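Local atomic coordinates of aclacinomycin-N/aclacinomycin-A oxidase (Streptomyces galilaeus, PDB entry 2IPI), a protein that oxidises the terminal sugar of aclacinomycins in two successive FAD-dependent steps, converting aclacinomycin N to aclacinomycin A and then to aclacinomycin Y. Residues P150-V154 with G155-L159; A436-A439 with W440-E443. All blocks are in the same frame, centred on the assembly; numbering follows the deposited sequence.

Interaction 1 (P150-V154 with G155-L159); sequences PQVGV and GGHVL. With FAD (flavin-adenine dinucleotide), chain F.
Where the extended backbone of Val-152 and Gly-153 curls into a short, weakly bonded helical turn, the carbonyl oxygen of Val-154 accepts two amide hydrogens, from Val-158 N at 3.0 Å and from His-157 N at 3.3 Å. The two donors come from the same face of the carbonyl plane; His-157 N stands well above that plane and its bond is bent (141°), whereas the Val-158 bond is much straighter. One turn apart, Val-154 and Val-158 lie side by side and point the same way, CG1 of the first 4.0 Å from CG2 of the second, and both rest on Tyr-225 of strand 221-227. His-157 turns instead to the cofactor. Its imidazole is swung anti to its own backbone N (chi1 172°), which brings ND1 to within 2.5 Å of the ribityl oxygen O3' of FAD in a short, nearly straight hydrogen bond. Val-152 packs alongside: CG1 lies against the ribityl chain and approaches ND1 of His-157, while CG2 meets the flavin ring system, 3.5 Å from FAD C5X. The main chain of the turn adds three more hydrogen bonds to the cofactor. Gly-153 N donates to O2P of the FAD phosphate P, Gly-156 N donates to O1P of the same phosphate at 3.1 Å, and Gly-156 O accepts from the ribityl hydroxyl O4'. Side chains are absent at Gly-153, Gly-155 and Gly-156, which lets the pyrophosphate, adenosine ribose and adenine come close to the main chain. Farther along, CD2 of Leu-159 touches the adenine. A glycine-rich turn that binds the flavin-side phosphate of FAD through main-chain amides is characteristic of the PCMH-type FAD-binding domain, here in an enzyme whose flavin is also covalently tied to His-89 and Cys-149.

Interaction 2 (A436-A439 with W440-E443); sequences ANLA and WIRE
Leu-438 and Arg-442 run side by side on helix 434-448, one turn apart in an i to i+4 pairing. CD2 of Leu-438 sits over one face of the guanidinium, offset toward its rim and 4.0 Å from CZ of Arg-442, while CB of Leu-438 comes within 3.5 Å of NH1. Both side chains leave the helix with CG anti to the carbonyl carbon, and the extended run from CG to NE in Arg-442 carries its charged end back over the leucine. Beyond this pair, NH2 of Arg-442 forms a salt bridge to Asp-473, so the guanidinium is held by a charge at one end and by an apolar surface on a face. Regular i to i+4 backbone bonds set this spacing, among them Ile-441 N to Asn-437 O at 3.2 Å and Glu-443 N to Ala-439 O at 3.0 Å. On the inner side of the helix Asn-437, Trp-440 and Ile-441 all pack on Ala-426 of strand 420-428, which seats the helix against the large antiparallel sheet of the substrate-binding half. The amide of Asn-437 is turned back along the chain, where ND2 bonds to His-433 O, and the Asn-437 side chain lies about 5 Å from the bound aclacinomycin. The indole of Trp-440 presents its edge to the preceding turn, with CD1 3.8 Å from the carbonyl oxygen of Asn-437, near the ring plane.

How the interactions relate
Interaction 1 is wholly buried near the middle of the chain, whereas interaction 2 lies toward the periphery, about 22 Å from the chain centre, and is only partly buried. They share no secondary-structure element and do not touch; the centres of interactions 1 and 2 are about 27 Å apart. In 150-159 the main chain supplies much of the cofactor binding and the helical turn is brief. In 436-443 a regular helix uses its backbone bonds internally, leaving side chains to pack on the sheet and form the salt bridge. The two sites lie near different parts of one reaction system: interaction 1 at the FAD, interaction 2 beside the bound aclacinomycin.

Interaction 1 (P150-V154 with G155-L159)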
# COMPACT_ATOMS: atom_id res chain seq x y z
N PRO A 150 -11.39 -1.21 -1.72
CA PRO A 150 -12.26 -1.61 -0.61
C PRO A 150 -12.07 -3.05 -0.13
O PRO A 150 -12.38 -3.33 1.04
CB PRO A 150 -13.68 -1.49 -1.19
CG PRO A 150 -13.53 -0.67 -2.44
CD PRO A 150 -12.16 -1.00 -2.95
N GLN A 151 -11.61 -3.94 -0.99
CA GLN A 151 -11.39 -5.34 -0.70
C GLN A 151 -10.01 -5.60 -0.11
O GLN A 151 -9.67 -6.75 0.20
CB GLN A 151 -11.55 -6.22 -1.95
CG GLN A 151 -11.94 -7.66 -1.64
CD GLN A 151 -11.30 -8.70 -2.55
OE1 GLN A 151 -10.13 -8.60 -2.93
NE2 GLN A 151 -12.05 -9.73 -2.93
N VAL A 152 -9.18 -4.57 0.02
CA VAL A 152 -7.85 -4.72 0.61
C VAL A 152 -7.94 -5.09 2.08
O VAL A 152 -8.84 -4.66 2.81
CB VAL A 152 -7.02 -3.44 0.45
CG1 VAL A 152 -5.72 -3.54 1.25
CG2 VAL A 152 -6.67 -3.16 -1.00
N GLY A 153 -7.03 -5.92 2.59
CA GLY A 153 -7.09 -6.28 4.00
C GLY A 153 -6.40 -5.28 4.91
O GLY A 153 -5.34 -4.76 4.56
N VAL A 154 -6.94 -5.00 6.09
CA VAL A 154 -6.28 -4.20 7.12
C VAL A 154 -4.97 -4.82 7.63
O VAL A 154 -4.02 -4.08 7.87
CB VAL A 154 -7.22 -4.03 8.32
CG1 VAL A 154 -6.51 -3.51 9.56
CG2 VAL A 154 -8.33 -3.06 7.92
N GLY A 155 -4.98 -6.12 7.81
CA GLY A 155 -3.88 -6.92 8.31
C GLY A 155 -2.54 -6.67 7.69
O GLY A 155 -1.53 -6.44 8.37
N GLY A 156 -2.45 -6.72 6.35
CA GLY A 156 -1.12 -6.54 5.76
C GLY A 156 -1.00 -5.19 5.08
O GLY A 156 0.00 -4.94 4.40
N HIS A 157 -2.01 -4.34 5.29
CA HIS A 157 -2.07 -3.00 4.75
C HIS A 157 -1.55 -1.99 5.75
O HIS A 157 -0.79 -1.07 5.40
CB HIS A 157 -3.51 -2.65 4.35
CG HIS A 157 -3.74 -1.22 3.96
ND1 HIS A 157 -3.46 -0.76 2.69
CD2 HIS A 157 -4.23 -0.16 4.65
CE1 HIS A 157 -3.76 0.53 2.62
NE2 HIS A 157 -4.23 0.92 3.80
N VAL A 158 -1.96 -2.11 7.03
CA VAL A 158 -1.57 -1.00 7.90
C VAL A 158 -0.13 -1.10 8.37
O VAL A 158 0.60 -0.10 8.44
CB VAL A 158 -2.52 -0.93 9.12
CG1 VAL A 158 -1.96 0.04 10.14
CG2 VAL A 158 -3.93 -0.54 8.71
N LEU A 159 0.38 -2.28 8.69
CA LEU A 159 1.73 -2.38 9.24
C LEU A 159 2.84 -2.02 8.26
O LEU A 159 4.00 -1.87 8.67
CB LEU A 159 1.97 -3.77 9.83
CG LEU A 159 1.55 -5.04 9.11
CD1 LEU A 159 1.35 -4.89 7.61
CD2 LEU A 159 2.60 -6.15 9.36
PA FAD F . -2.20 -10.31 2.51
O1A FAD F . -1.74 -11.05 1.41
O2A FAD F . -3.07 -11.12 3.37
O5B FAD F . -1.01 -9.71 3.34
C5B FAD F . 0.03 -9.03 2.76
C4B FAD F . 1.28 -9.13 3.63
O4B FAD F . 0.93 -8.89 4.96
C3B FAD F . 1.84 -10.57 3.63
O3B FAD F . 3.20 -10.56 3.89
C2B FAD F . 1.13 -11.21 4.81
O2B FAD F . 1.78 -12.32 5.37
C1B FAD F . 1.05 -10.02 5.74
N9A FAD F . 0.00 -10.14 6.77
C8A FAD F . -1.30 -10.40 6.57
N7A FAD F . -1.95 -10.42 7.73
C5A FAD F . -1.05 -10.19 8.68
C6A FAD F . -1.15 -10.09 10.07
N6A FAD F . -2.30 -10.17 10.60
N1A FAD F . -0.06 -9.83 10.78
C2A FAD F . 1.08 -9.65 10.16
N3A FAD F . 1.21 -9.73 8.85
C4A FAD F . 0.18 -10.00 8.11
N1 FAD F . -1.73 -0.03 -0.76
C2 FAD F . -1.69 1.29 -0.39
O2 FAD F . -0.91 1.72 0.35
N3 FAD F . -2.62 2.14 -0.92
C4 FAD F . -3.60 1.70 -1.80
O4 FAD F . -4.45 2.46 -2.16
C4X FAD F . -3.64 0.35 -2.16
N5 FAD F . -4.56 -0.13 -3.04
C5X FAD F . -4.64 -1.46 -3.33
C6 FAD F . -5.65 -1.94 -4.17
C7 FAD F . -5.69 -3.26 -4.49
C7M FAD F . -6.86 -3.73 -5.30
C8 FAD F . -4.78 -4.16 -3.92
C8M FAD F . -5.03 -5.65 -4.04
C9 FAD F . -3.81 -3.65 -3.09
C9A FAD F . -3.69 -2.32 -2.80
N10 FAD F . -2.70 -1.83 -1.97
C10 FAD F . -2.69 -0.52 -1.62
C1' FAD F . -1.38 -2.54 -1.84
C2' FAD F . -1.29 -3.56 -0.71
O2' FAD F . -1.31 -4.91 -1.05
C3' FAD F . -2.27 -3.34 0.41
O3' FAD F . -2.17 -2.06 0.95
C4' FAD F . -2.02 -4.54 1.38
O4' FAD F . -0.78 -5.13 1.28
C5' FAD F . -2.98 -5.70 1.39
O5' FAD F . -2.73 -6.53 2.47
P FAD F . -3.63 -7.80 2.60
O1P FAD F . -3.94 -8.07 3.96
O2P FAD F . -4.77 -7.59 1.81
O3P FAD F . -2.88 -9.01 1.91

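Interaction 2 (A436-A439 with W440-E443)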
# COMPACT_ATOMS: atom_id res chain seq x y z
N ALA A 436 6.18 -12.76 -21.81
CA ALA A 436 6.09 -11.50 -22.54
C ALA A 436 5.74 -10.38 -21.58
O ALA A 436 6.32 -9.30 -21.60
CB ALA A 436 5.08 -11.61 -23.67
N ASN A 437 4.75 -10.65 -20.72
CA ASN A 437 4.37 -9.62 -19.74
C ASN A 437 5.52 -9.26 -18.83
O ASN A 437 5.88 -8.08 -18.70
CB ASN A 437 3.14 -10.08 -18.95
CG ASN A 437 1.84 -9.89 -19.71
OD1 ASN A 437 1.34 -8.77 -19.76
ND2 ASN A 437 1.31 -10.98 -20.27
N LEU A 438 6.14 -10.25 -18.19
CA LEU A 438 7.28 -10.00 -17.31
C LEU A 438 8.35 -9.17 -18.00
O LEU A 438 8.91 -8.24 -17.42
CB LEU A 438 7.87 -11.32 -16.81
CG LEU A 438 7.04 -12.09 -15.78
CD1 LEU A 438 7.39 -13.57 -15.82
CD2 LEU A 438 7.27 -11.51 -14.39
N ALA A 439 8.64 -9.51 -19.26
CA ALA A 439 9.67 -8.75 -19.98
C ALA A 439 9.33 -7.26 -20.04
O ALA A 439 10.15 -6.38 -19.77
CB ALA A 439 9.84 -9.31 -21.38
N TRP A 440 8.10 -6.97 -20.40
CA TRP A 440 7.59 -5.62 -20.51
C TRP A 440 7.81 -4.79 -19.25
O TRP A 440 8.40 -3.72 -19.29
CB TRP A 440 6.09 -5.69 -20.85
CG TRP A 440 5.29 -4.55 -20.29
CD1 TRP A 440 4.53 -4.52 -19.15
CD2 TRP A 440 5.20 -3.25 -20.87
NE1 TRP A 440 3.98 -3.28 -19.00
CE2 TRP A 440 4.37 -2.48 -20.04
CE3 TRP A 440 5.76 -2.67 -22.01
CZ2 TRP A 440 4.06 -1.15 -20.31
CZ3 TRP A 440 5.45 -1.34 -22.28
CH2 TRP A 440 4.62 -0.60 -21.43
N ILE A 441 7.29 -5.28 -18.11
CA ILE A 441 7.35 -4.46 -16.91
C ILE A 441 8.78 -4.22 -16.44
O ILE A 441 9.12 -3.18 -15.89
CB ILE A 441 6.56 -5.05 -15.72
CG1 ILE A 441 6.55 -6.58 -15.63
CG2 ILE A 441 5.13 -4.52 -15.73
CD1 ILE A 441 7.82 -7.18 -15.07
N ARG A 442 9.63 -5.23 -16.66
CA ARG A 442 10.99 -5.04 -16.16
C ARG A 442 11.74 -4.02 -17.01
O ARG A 442 12.47 -3.19 -16.47
CB ARG A 442 11.74 -6.37 -16.14
CG ARG A 442 11.28 -7.32 -15.05
CD ARG A 442 11.46 -8.76 -15.52
NE ARG A 442 11.41 -9.66 -14.37
CZ ARG A 442 11.26 -10.96 -14.36
NH1 ARG A 442 11.13 -11.63 -15.49
NH2 ARG A 442 11.24 -11.60 -13.19
N GLU A 443 11.55 -4.10 -18.31
CA GLU A 443 12.15 -3.17 -19.25
C GLU A 443 11.80 -1.71 -18.99
O GLU A 443 12.70 -0.87 -18.99
CB GLU A 443 11.71 -3.54 -20.68
CG GLU A 443 12.57 -4.59 -21.35
CD GLU A 443 11.76 -5.49 -22.27
OE1 GLU A 443 12.26 -6.58 -22.65
OE2 GLU A 443 10.62 -5.11 -22.61